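Local coordinates for protein putative oxidoreductase molybdopterin-binding subunit (Sulfolobus tokodaii, PDB 4ZOH) that binds the pterin cytosine dinucleotide form of the molybdenum cofactor, probably as a subunit of an oxidoreductase related to aldehyde oxidase and xanthine dehydrogenase, at residues Ile412-Arg424 and Ile475-Ile489. Residues are numbered along the deposited sequence; the frame is centred on the assembly and turned at random.
With MCN (pterin cytosine dinucleotide), chain D.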
ATOM      1  N   ILE A 412       2.498  13.072 -43.357  1.00 23.58           N
ATOM      2  CA  ILE A 412       2.186  14.259 -42.546  1.00 24.18           C
ATOM      3  C   ILE A 412       1.178  13.755 -41.482  1.00 23.29           C
ATOM      4  O   ILE A 412       0.649  12.669 -41.665  1.00 22.44           O
ATOM      5  CB  ILE A 412       1.676  15.420 -43.416  1.00 22.79           C
ATOM      6  CG1 ILE A 412       1.607  16.686 -42.577  1.00 22.39           C
ATOM      7  CG2 ILE A 412       0.420  15.040 -44.216  1.00 25.65           C
ATOM      8  CD1 ILE A 412       1.939  17.988 -43.271  1.00 20.66           C
ATOM      9  N   GLU A 413       0.962  14.490 -40.380  1.00 21.08           N
ATOM     10  CA  GLU A 413       0.446  13.879 -39.197  1.00 22.26           C
ATOM     11  C   GLU A 413      -0.186  14.962 -38.371  1.00 25.23           C
ATOM     12  O   GLU A 413       0.138  16.138 -38.581  1.00 24.16           O
ATOM     13  CB  GLU A 413       1.601  13.070 -38.491  1.00 22.34           C
ATOM     14  CG  GLU A 413       1.685  12.949 -36.964  1.00 23.21           C
ATOM     15  CD  GLU A 413       0.608  12.056 -36.348  1.00 25.89           C
ATOM     16  OE1 GLU A 413      -0.486  11.866 -37.014  1.00 26.36           O
ATOM     17  OE2 GLU A 413       0.842  11.562 -35.193  1.00 22.41           O
ATOM     18  N   ILE A 414      -1.116  14.585 -37.464  1.00 25.08           N
ATOM     19  CA  ILE A 414      -1.834  15.576 -36.621  1.00 23.56           C
ATOM     20  C   ILE A 414      -1.565  15.252 -35.166  1.00 21.72           C
ATOM     21  O   ILE A 414      -1.658  14.123 -34.786  1.00 19.63           O
ATOM     22  CB  ILE A 414      -3.358  15.665 -36.963  1.00 25.30           C
ATOM     23  CG1 ILE A 414      -3.942  14.266 -37.254  1.00 27.57           C
ATOM     24  CG2 ILE A 414      -3.552  16.572 -38.194  1.00 25.20           C
ATOM     25  CD1 ILE A 414      -5.484  14.171 -37.374  1.00 26.32           C
ATOM     26  N   THR A 415      -1.247  16.250 -34.352  1.00 23.10           N
ATOM     27  CA  THR A 415      -0.808  15.946 -32.985  1.00 23.50           C
ATOM     28  C   THR A 415      -1.211  17.091 -32.104  1.00 24.03           C
ATOM     29  O   THR A 415      -1.593  18.145 -32.627  1.00 23.91           O
ATOM     30  CB  THR A 415       0.760  15.848 -32.890  1.00 24.01           C
ATOM     31  OG1 THR A 415       1.310  17.172 -32.943  1.00 21.24           O
ATOM     32  CG2 THR A 415       1.367  14.905 -33.958  1.00 19.43           C
ATOM     33  N   ALA A 416      -1.076  16.893 -30.773  1.00 23.28           N
ATOM     34  CA  ALA A 416      -1.204  17.965 -29.768  1.00 24.38           C
ATOM     35  C   ALA A 416      -2.657  18.502 -29.683  1.00 25.19           C
ATOM     36  O   ALA A 416      -2.941  19.725 -29.700  1.00 27.33           O
ATOM     37  CB  ALA A 416      -0.195  19.081 -30.015  1.00 21.33           C
ATOM     38  N   PHE A 417      -3.567  17.565 -29.603  1.00 28.58           N
ATOM     39  CA  PHE A 417      -4.988  17.835 -29.433  1.00 29.26           C
ATOM     40  C   PHE A 417      -5.278  18.463 -28.076  1.00 30.90           C
ATOM     41  O   PHE A 417      -4.499  18.304 -27.063  1.00 28.06           O
ATOM     42  CB  PHE A 417      -5.746  16.528 -29.588  1.00 32.91           C
ATOM     43  CG  PHE A 417      -5.423  15.782 -30.854  1.00 38.12           C
ATOM     44  CD1 PHE A 417      -6.248  15.914 -31.996  1.00 36.28           C
ATOM     45  CD2 PHE A 417      -4.274  14.948 -30.940  1.00 37.97           C
ATOM     46  CE1 PHE A 417      -5.956  15.202 -33.178  1.00 34.96           C
ATOM     47  CE2 PHE A 417      -3.972  14.260 -32.137  1.00 36.06           C
ATOM     48  CZ  PHE A 417      -4.823  14.394 -33.254  1.00 37.27           C
ATOM     49  N   GLY A 418      -6.369  19.243 -28.047  1.00 31.02           N
ATOM     50  CA  GLY A 418      -6.786  19.915 -26.812  1.00 28.66           C
ATOM     51  C   GLY A 418      -7.533  18.958 -25.891  1.00 30.99           C
ATOM     52  O   GLY A 418      -7.426  17.712 -26.071  1.00 27.83           O
ATOM     53  N   PRO A 419      -8.366  19.503 -24.979  1.00 28.70           N
ATOM     54  CA  PRO A 419      -8.783  20.907 -25.019  1.00 27.97           C
ATOM     55  C   PRO A 419      -7.908  21.743 -24.153  1.00 26.46           C
ATOM     56  O   PRO A 419      -7.855  22.985 -24.275  1.00 26.63           O
ATOM     57  CB  PRO A 419     -10.241  20.847 -24.445  1.00 26.08           C
ATOM     58  CG  PRO A 419     -10.138  19.697 -23.441  1.00 27.89           C
ATOM     59  CD  PRO A 419      -9.358  18.670 -24.250  1.00 27.80           C
ATOM     60  N   TRP A 420      -7.209  21.091 -23.238  1.00 26.58           N
ATOM     61  CA  TRP A 420      -6.399  21.883 -22.292  1.00 24.95           C
ATOM     62  C   TRP A 420      -5.435  20.921 -21.615  1.00 25.08           C
ATOM     63  O   TRP A 420      -5.511  19.698 -21.825  1.00 22.81           O
ATOM     64  CB  TRP A 420      -7.285  22.671 -21.259  1.00 24.54           C
ATOM     65  CG  TRP A 420      -8.462  21.965 -20.720  1.00 23.74           C
ATOM     66  CD1 TRP A 420      -9.794  22.112 -21.147  1.00 26.35           C
ATOM     67  CD2 TRP A 420      -8.501  21.012 -19.636  1.00 26.15           C
ATOM     68  NE1 TRP A 420     -10.614  21.256 -20.432  1.00 27.67           N
ATOM     69  CE2 TRP A 420      -9.873  20.607 -19.472  1.00 26.49           C
ATOM     70  CE3 TRP A 420      -7.536  20.504 -18.747  1.00 26.02           C
ATOM     71  CZ2 TRP A 420     -10.281  19.653 -18.499  1.00 26.14           C
ATOM     72  CZ3 TRP A 420      -7.944  19.537 -17.787  1.00 27.78           C
ATOM     73  CH2 TRP A 420      -9.324  19.160 -17.642  1.00 24.89           C
ATOM     74  N   GLU A 421      -4.525  21.442 -20.821  1.00 24.84           N
ATOM     75  CA  GLU A 421      -3.729  20.510 -19.987  1.00 25.04           C
ATOM     76  C   GLU A 421      -3.264  21.262 -18.781  1.00 24.21           C
ATOM     77  O   GLU A 421      -3.244  22.503 -18.827  1.00 25.48           O
ATOM     78  CB  GLU A 421      -2.612  19.776 -20.791  1.00 22.29           C
ATOM     79  CG  GLU A 421      -1.873  18.716 -19.963  1.00 21.18           C
ATOM     80  CD  GLU A 421      -2.871  17.715 -19.415  1.00 22.86           C
ATOM     81  OE1 GLU A 421      -3.254  16.769 -20.155  1.00 20.50           O
ATOM     82  OE2 GLU A 421      -3.289  17.949 -18.262  1.00 22.35           O
ATOM     83  N   VAL A 422      -2.887  20.563 -17.699  1.00 24.17           N
ATOM     84  CA  VAL A 422      -2.621  21.237 -16.432  1.00 21.19           C
ATOM     85  C   VAL A 422      -1.189  21.025 -15.942  1.00 21.52           C
ATOM     86  O   VAL A 422      -0.567  20.021 -16.235  1.00 20.91           O
ATOM     87  CB  VAL A 422      -3.676  20.736 -15.368  1.00 21.78           C
ATOM     88  CG1 VAL A 422      -3.639  21.545 -14.104  1.00 19.85           C
ATOM     89  CG2 VAL A 422      -5.104  20.716 -15.977  1.00 21.27           C
ATOM     90  N   ALA A 423      -0.662  21.967 -15.175  1.00 20.05           N
ATOM     91  CA  ALA A 423       0.607  21.743 -14.500  1.00 22.65           C
ATOM     92  C   ALA A 423       0.497  22.476 -13.184  1.00 24.43           C
ATOM     93  O   ALA A 423      -0.008  23.644 -13.177  1.00 24.10           O
ATOM     94  CB  ALA A 423       1.797  22.291 -15.346  1.00 23.31           C
ATOM     95  N   ARG A 424       0.989  21.842 -12.111  1.00 20.70           N
ATOM     96  CA  ARG A 424       1.083  22.502 -10.817  1.00 22.43           C
ATOM     97  C   ARG A 424       2.573  22.560 -10.442  1.00 22.72           C
ATOM     98  O   ARG A 424       3.237  21.563 -10.613  1.00 22.41           O
ATOM     99  CB  ARG A 424       0.249  21.700  -9.764  1.00 21.00           C
ATOM    100  CG  ARG A 424       0.633  21.899  -8.314  1.00 20.44           C
ATOM    101  CD  ARG A 424      -0.228  21.111  -7.337  1.00 19.16           C
ATOM    102  NE  ARG A 424       0.248  21.375  -5.959  1.00 22.70           N
ATOM    103  CZ  ARG A 424       0.580  20.468  -5.043  1.00 20.82           C
ATOM    104  NH1 ARG A 424       0.446  19.167  -5.260  1.00 18.03           N
ATOM    105  NH2 ARG A 424       0.998  20.883  -3.871  1.00 20.27           N
ATOM    106  N   ILE A 475      -2.951  17.015  -8.130  1.00 21.37           N
ATOM    107  CA  ILE A 475      -3.125  18.091  -9.118  1.00 22.09           C
ATOM    108  C   ILE A 475      -4.622  18.315  -9.382  1.00 21.83           C
ATOM    109  O   ILE A 475      -5.444  17.354  -9.299  1.00 22.33           O
ATOM    110  CB  ILE A 475      -2.313  17.832 -10.420  1.00 20.84           C
ATOM    111  CG1 ILE A 475      -2.197  19.119 -11.309  1.00 21.89           C
ATOM    112  CG2 ILE A 475      -2.776  16.594 -11.167  1.00 18.30           C
ATOM    113  CD1 ILE A 475      -1.287  18.988 -12.520  1.00 19.97           C
ATOM    114  N   GLU A 476      -4.969  19.560  -9.691  1.00 22.77           N
ATOM    115  CA  GLU A 476      -6.368  19.931  -9.940  1.00 21.51           C
ATOM    116  C   GLU A 476      -7.054  18.974 -10.926  1.00 22.27           C
ATOM    117  O   GLU A 476      -8.137  18.508 -10.650  1.00 25.09           O
ATOM    118  CB  GLU A 476      -6.508  21.386 -10.402  1.00 22.48           C
ATOM    119  CG  GLU A 476      -7.956  21.810 -10.584  1.00 22.89           C
ATOM    120  CD  GLU A 476      -8.175  23.276 -11.022  1.00 26.91           C
ATOM    121  OE1 GLU A 476      -7.216  23.937 -11.488  1.00 23.74           O
ATOM    122  OE2 GLU A 476      -9.308  23.797 -10.784  1.00 23.88           O
ATOM    123  N   ASP A 477      -6.425  18.646 -12.058  1.00 20.18           N
ATOM    124  CA  ASP A 477      -7.076  17.865 -13.080  1.00 21.67           C
ATOM    125  C   ASP A 477      -6.074  17.590 -14.198  1.00 21.56           C
ATOM    126  O   ASP A 477      -4.893  17.911 -14.087  1.00 21.06           O
ATOM    127  CB  ASP A 477      -8.350  18.587 -13.655  1.00 23.24           C
ATOM    128  CG  ASP A 477      -9.486  17.616 -13.961  1.00 24.08           C
ATOM    129  OD1 ASP A 477     -10.640  17.836 -13.561  1.00 27.65           O
ATOM    130  OD2 ASP A 477      -9.249  16.604 -14.614  1.00 26.57           O
ATOM    131  N   GLY A 478      -6.542  16.953 -15.249  1.00 19.85           N
ATOM    132  CA  GLY A 478      -5.673  16.697 -16.387  1.00 21.35           C
ATOM    133  C   GLY A 478      -6.471  16.105 -17.502  1.00 23.57           C
ATOM    134  O   GLY A 478      -7.622  15.643 -17.314  1.00 20.80           O
ATOM    135  N   ILE A 479      -5.838  16.090 -18.673  1.00 22.97           N
ATOM    136  CA  ILE A 479      -6.412  15.377 -19.771  1.00 21.38           C
ATOM    137  C   ILE A 479      -5.818  13.987 -19.936  1.00 21.81           C
ATOM    138  O   ILE A 479      -6.540  12.996 -19.746  1.00 21.91           O
ATOM    139  CB  ILE A 479      -6.492  16.248 -21.088  1.00 20.51           C
ATOM    140  CG1 ILE A 479      -7.517  17.382 -20.865  1.00 21.40           C
ATOM    141  CG2 ILE A 479      -6.811  15.360 -22.319  1.00 17.82           C
ATOM    142  CD1 ILE A 479      -8.998  16.911 -20.869  1.00 21.40           C
ATOM    143  N   GLY A 480      -4.546  13.898 -20.361  1.00 21.21           N
ATOM    144  CA  GLY A 480      -3.916  12.575 -20.485  1.00 22.97           C
ATOM    145  C   GLY A 480      -2.802  12.499 -21.532  1.00 25.30           C
ATOM    146  O   GLY A 480      -2.436  13.514 -22.093  1.00 25.78           O
ATOM    147  N   THR A 481      -2.249  11.288 -21.735  1.00 23.18           N
ATOM    148  CA  THR A 481      -1.171  11.013 -22.674  1.00 20.79           C
ATOM    149  C   THR A 481      -1.727  10.108 -23.739  1.00 19.88           C
ATOM    150  O   THR A 481      -2.090   8.983 -23.491  1.00 19.17           O
ATOM    151  CB  THR A 481       0.081  10.398 -21.955  1.00 19.60           C
ATOM    152  OG1 THR A 481       0.687  11.418 -21.140  1.00 19.20           O
ATOM    153  CG2 THR A 481       1.112   9.809 -22.943  1.00 15.59           C
ATOM    154  N   TRP A 482      -1.834  10.697 -24.932  1.00 22.90           N
ATOM    155  CA  TRP A 482      -2.339  10.092 -26.193  1.00 21.10           C
ATOM    156  C   TRP A 482      -2.274  11.220 -27.261  1.00 21.21           C
ATOM    157  O   TRP A 482      -1.980  12.367 -26.927  1.00 22.93           O
ATOM    158  CB  TRP A 482      -3.786   9.572 -26.058  1.00 20.77           C
ATOM    159  CG  TRP A 482      -4.765  10.570 -25.409  1.00 23.04           C
ATOM    160  CD1 TRP A 482      -5.149  11.813 -25.900  1.00 25.24           C
ATOM    161  CD2 TRP A 482      -5.421  10.432 -24.122  1.00 24.35           C
ATOM    162  NE1 TRP A 482      -6.033  12.418 -24.999  1.00 27.92           N
ATOM    163  CE2 TRP A 482      -6.224  11.579 -23.923  1.00 25.18           C
ATOM    164  CE3 TRP A 482      -5.450   9.417 -23.147  1.00 23.40           C
ATOM    165  CZ2 TRP A 482      -7.055  11.730 -22.788  1.00 28.69           C
ATOM    166  CZ3 TRP A 482      -6.249   9.593 -22.021  1.00 25.33           C
ATOM    167  CH2 TRP A 482      -7.060  10.720 -21.863  1.00 25.74           C
ATOM    168  N   GLY A 483      -2.552  10.921 -28.526  1.00 22.38           N
ATOM    169  CA  GLY A 483      -2.465  11.937 -29.605  1.00 26.98           C
ATOM    170  C   GLY A 483      -1.154  12.756 -29.639  1.00 26.32           C
ATOM    171  O   GLY A 483      -1.171  13.933 -30.068  1.00 24.55           O
ATOM    172  N   SER A 484      -0.048  12.156 -29.157  1.00 23.02           N
ATOM    173  CA  SER A 484       1.281  12.751 -29.213  1.00 22.54           C
ATOM    174  C   SER A 484       1.198  14.209 -28.794  1.00 22.94           C
ATOM    175  O   SER A 484       1.695  15.128 -29.470  1.00 24.48           O
ATOM    176  CB  SER A 484       1.853  12.554 -30.597  1.00 19.91           C
ATOM    177  OG  SER A 484       1.832  11.157 -30.961  1.00 20.22           O
ATOM    178  N   ARG A 485       0.578  14.397 -27.639  1.00 19.93           N
ATOM    179  CA  ARG A 485       0.234  15.709 -27.129  1.00 21.89           C
ATOM    180  C   ARG A 485       1.037  16.062 -25.910  1.00 19.18           C
ATOM    181  O   ARG A 485       1.064  17.213 -25.501  1.00 22.57           O
ATOM    182  CB  ARG A 485      -1.304  15.753 -26.769  1.00 22.16           C
ATOM    183  CG  ARG A 485      -1.671  14.993 -25.466  1.00 22.32           C
ATOM    184  CD  ARG A 485      -3.210  14.789 -25.293  1.00 23.07           C
ATOM    185  NE  ARG A 485      -3.895  16.065 -25.097  1.00 23.53           N
ATOM    186  CZ  ARG A 485      -3.867  16.773 -23.955  1.00 25.91           C
ATOM    187  NH1 ARG A 485      -3.229  16.269 -22.898  1.00 25.03           N
ATOM    188  NH2 ARG A 485      -4.486  17.968 -23.852  1.00 20.54           N
ATOM    189  N   THR A 486       1.709  15.097 -25.306  1.00 21.06           N
ATOM    190  CA  THR A 486       2.190  15.345 -23.936  1.00 21.63           C
ATOM    191  C   THR A 486       3.304  16.371 -23.831  1.00 23.53           C
ATOM    192  O   THR A 486       3.194  17.334 -23.022  1.00 23.57           O
ATOM    193  CB  THR A 486       2.606  14.057 -23.259  1.00 22.96           C
ATOM    194  OG1 THR A 486       1.503  13.155 -23.303  1.00 24.50           O
ATOM    195  CG2 THR A 486       3.011  14.316 -21.866  1.00 22.88           C
ATOM    196  N   VAL A 487       4.361  16.227 -24.635  1.00 23.07           N
ATOM    197  CA  VAL A 487       5.443  17.221 -24.455  1.00 23.34           C
ATOM    198  C   VAL A 487       4.958  18.622 -24.939  1.00 23.97           C
ATOM    199  O   VAL A 487       5.317  19.658 -24.378  1.00 24.20           O
ATOM    200  CB  VAL A 487       6.802  16.794 -25.098  1.00 23.59           C
ATOM    201  CG1 VAL A 487       6.781  17.034 -26.606  1.00 20.73           C
ATOM    202  CG2 VAL A 487       7.955  17.571 -24.408  1.00 20.95           C
ATOM    203  N   THR A 488       4.092  18.636 -25.942  1.00 24.42           N
ATOM    204  CA  THR A 488       3.654  19.914 -26.518  1.00 25.62           C
ATOM    205  C   THR A 488       2.626  20.633 -25.641  1.00 25.35           C
ATOM    206  O   THR A 488       2.849  21.775 -25.227  1.00 28.88           O
ATOM    207  CB  THR A 488       3.102  19.655 -27.922  1.00 23.47           C
ATOM    208  OG1 THR A 488       4.128  19.040 -28.655  1.00 25.43           O
ATOM    209  CG2 THR A 488       2.746  20.979 -28.670  1.00 27.00           C
ATOM    210  N   ILE A 489       1.470  19.988 -25.434  1.00 25.42           N
ATOM    211  CA  ILE A 489       0.392  20.600 -24.625  1.00 23.25           C
ATOM    212  C   ILE A 489       0.709  20.564 -23.122  1.00 20.54           C
ATOM    213  O   ILE A 489       0.566  21.586 -22.355  1.00 20.88           O
ATOM    214  CB  ILE A 489      -0.959  19.904 -24.912  1.00 22.35           C
ATOM    215  CG1 ILE A 489      -1.259  19.852 -26.426  1.00 21.89           C
ATOM    216  CG2 ILE A 489      -2.072  20.667 -24.191  1.00 22.48           C
ATOM    217  CD1 ILE A 489      -1.072  21.176 -27.204  1.00 24.65           C
TER
HETATM  218  N1  MCN D 801       9.728  14.738 -27.859  1.00 26.58           N
HETATM  219  C2  MCN D 801      10.641  15.777 -27.944  1.00 27.83           C
HETATM  220  N3  MCN D 801      10.488  16.791 -28.853  1.00 26.87           N
HETATM  221  C4  MCN D 801       9.391  16.748 -29.706  1.00 26.25           C
HETATM  222  C5  MCN D 801       8.467  15.708 -29.635  1.00 26.33           C
HETATM  223  C6  MCN D 801       8.618  14.698 -28.684  1.00 24.07           C
HETATM  224  O2  MCN D 801      11.629  15.859 -27.208  1.00 27.20           O
HETATM  225  N4  MCN D 801       9.259  17.730 -30.573  1.00 23.47           N
HETATM  226  C1' MCN D 801       9.963  13.714 -26.839  1.00 26.05           C
HETATM  227  C2D MCN D 801       9.218  14.091 -25.557  1.00 27.48           C
HETATM  228  O2' MCN D 801      10.008  14.804 -24.655  1.00 34.26           O
HETATM  229  C3' MCN D 801       8.942  12.748 -24.934  1.00 26.77           C
HETATM  230  C4D MCN D 801       8.481  12.027 -26.133  1.00 27.36           C
HETATM  231  O4D MCN D 801       9.396  12.483 -27.221  1.00 26.77           O
HETATM  232  O3' MCN D 801      10.070  12.137 -24.412  1.00 26.35           O
HETATM  233  C5' MCN D 801       7.089  12.628 -26.096  1.00 28.96           C
HETATM  234  O5' MCN D 801       6.445  12.430 -27.218  1.00 29.72           O
HETATM  235  PA  MCN D 801       5.060  13.193 -27.590  1.00 25.88           P
HETATM  236  O1A MCN D 801       4.666  14.365 -26.836  1.00 26.43           O
HETATM  237  O2A MCN D 801       5.276  13.250 -29.076  1.00 24.53           O
HETATM  238  O3A MCN D 801       4.072  11.848 -27.343  1.00 25.71           O
HETATM  239  PB  MCN D 801       3.477  11.494 -25.885  1.00 22.58           P
HETATM  240  O1B MCN D 801       2.168  12.253 -25.734  1.00 23.31           O
HETATM  241  O2B MCN D 801       4.407  11.631 -24.761  1.00 19.76           O
HETATM  242  O3B MCN D 801       3.246   9.996 -26.094  1.00 20.82           O
HETATM  243  C10 MCN D 801       2.012   9.433 -26.620  1.00 19.76           C
HETATM  244  C9' MCN D 801       2.307   8.451 -27.728  1.00 20.12           C
HETATM  245  C8' MCN D 801       1.162   7.671 -28.106  1.00 22.27           C
HETATM  246  S8' MCN D 801      -0.331   8.470 -28.576  1.00 25.50           S
HETATM  247  C7' MCN D 801       1.213   6.316 -28.238  1.00 22.72           C
HETATM  248  S7' MCN D 801      -0.152   5.341 -28.845  1.00 24.97           S
HETATM  249  C6' MCN D 801       2.434   5.564 -28.023  1.00 23.76           C
HETATM  250  C7  MCN D 801       3.674   6.516 -28.085  1.00 24.09           C
HETATM  251  O9' MCN D 801       3.375   7.630 -27.268  1.00 22.33           O
HETATM  252  N5' MCN D 801       2.407   4.751 -26.808  1.00 22.48           N
HETATM  253  C4A MCN D 801       3.561   4.422 -26.070  1.00 25.33           C
HETATM  254  N8' MCN D 801       4.882   5.822 -27.541  1.00 23.55           N
HETATM  255  C4B MCN D 801       4.812   4.960 -26.488  1.00 25.90           C
HETATM  256  N1' MCN D 801       5.956   4.656 -25.870  1.00 24.57           N
HETATM  257  C2' MCN D 801       5.924   3.866 -24.800  1.00 23.89           C
HETATM  258  N2' MCN D 801       7.065   3.602 -24.200  1.00 23.95           N
HETATM  259  N3' MCN D 801       4.713   3.275 -24.307  1.00 22.66           N
HETATM  260  C4' MCN D 801       3.489   3.538 -24.965  1.00 26.60           C
HETATM  261  O4' MCN D 801       2.417   3.010 -24.548  1.00 24.48           O
HETATM  262  O   HOH W   1      -6.870  15.236 -26.228  1.00 31.61           O
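The guanidinium group of Arg485 has Phe417 O, Trp420 O and Glu421 OE1 round its edge, while Ile479 CG2 lies 3.6 Å above the centre of one face and Ile489 CB sits over the rim of the opposite face. Arginine suits this buried place because its planar fan of N-H groups serves several acceptors at once. NE donates a hydrogen bond to Phe417 O at 3.0 Å. NH2 does the same to Trp420 O at 2.9 Å, each donor standing above the carbonyl plane. NH1 makes a 2.8 Å salt bridge to Glu421 OE1 and a hydrogen bond to Gly480 O. A bend at chi3 (-66°) turns the guanidinium toward these partners.

The carboxylate and guanidinium planes stand 75° apart. Arg485 NH1 meets OE1 on its anti side; Ile479 N and Gly480 N come on the syn side. OE2 shares the Ile479 N-H and takes that of Val422, bonds that should favour the charged form.

Isoleucine suits position 479 because its two branches serve two flat groups: CG2 the guanidinium, CG1 a face of Trp420 in a CH-pi contact, 3.8 Å from the six-membered-ring centroid. Asp477 OD2, paired with Arg193, meets the indole edge. Gly480 adopts a phi of 153°, which favours glycine. Gly483 sets bare backbone against Phe417, its O at the ring edge and accepting a 3.0 Å bond from Ala416 N.

Beyond Arg485, Thr486 N and OG1 grip cofactor oxygen O1B and Val487 N binds O1A: a helix N-terminus receiving phosphate oxygens, within the molybdopterin cofactor-binding domain of the aldehyde oxidase/xanthine dehydrogenase family.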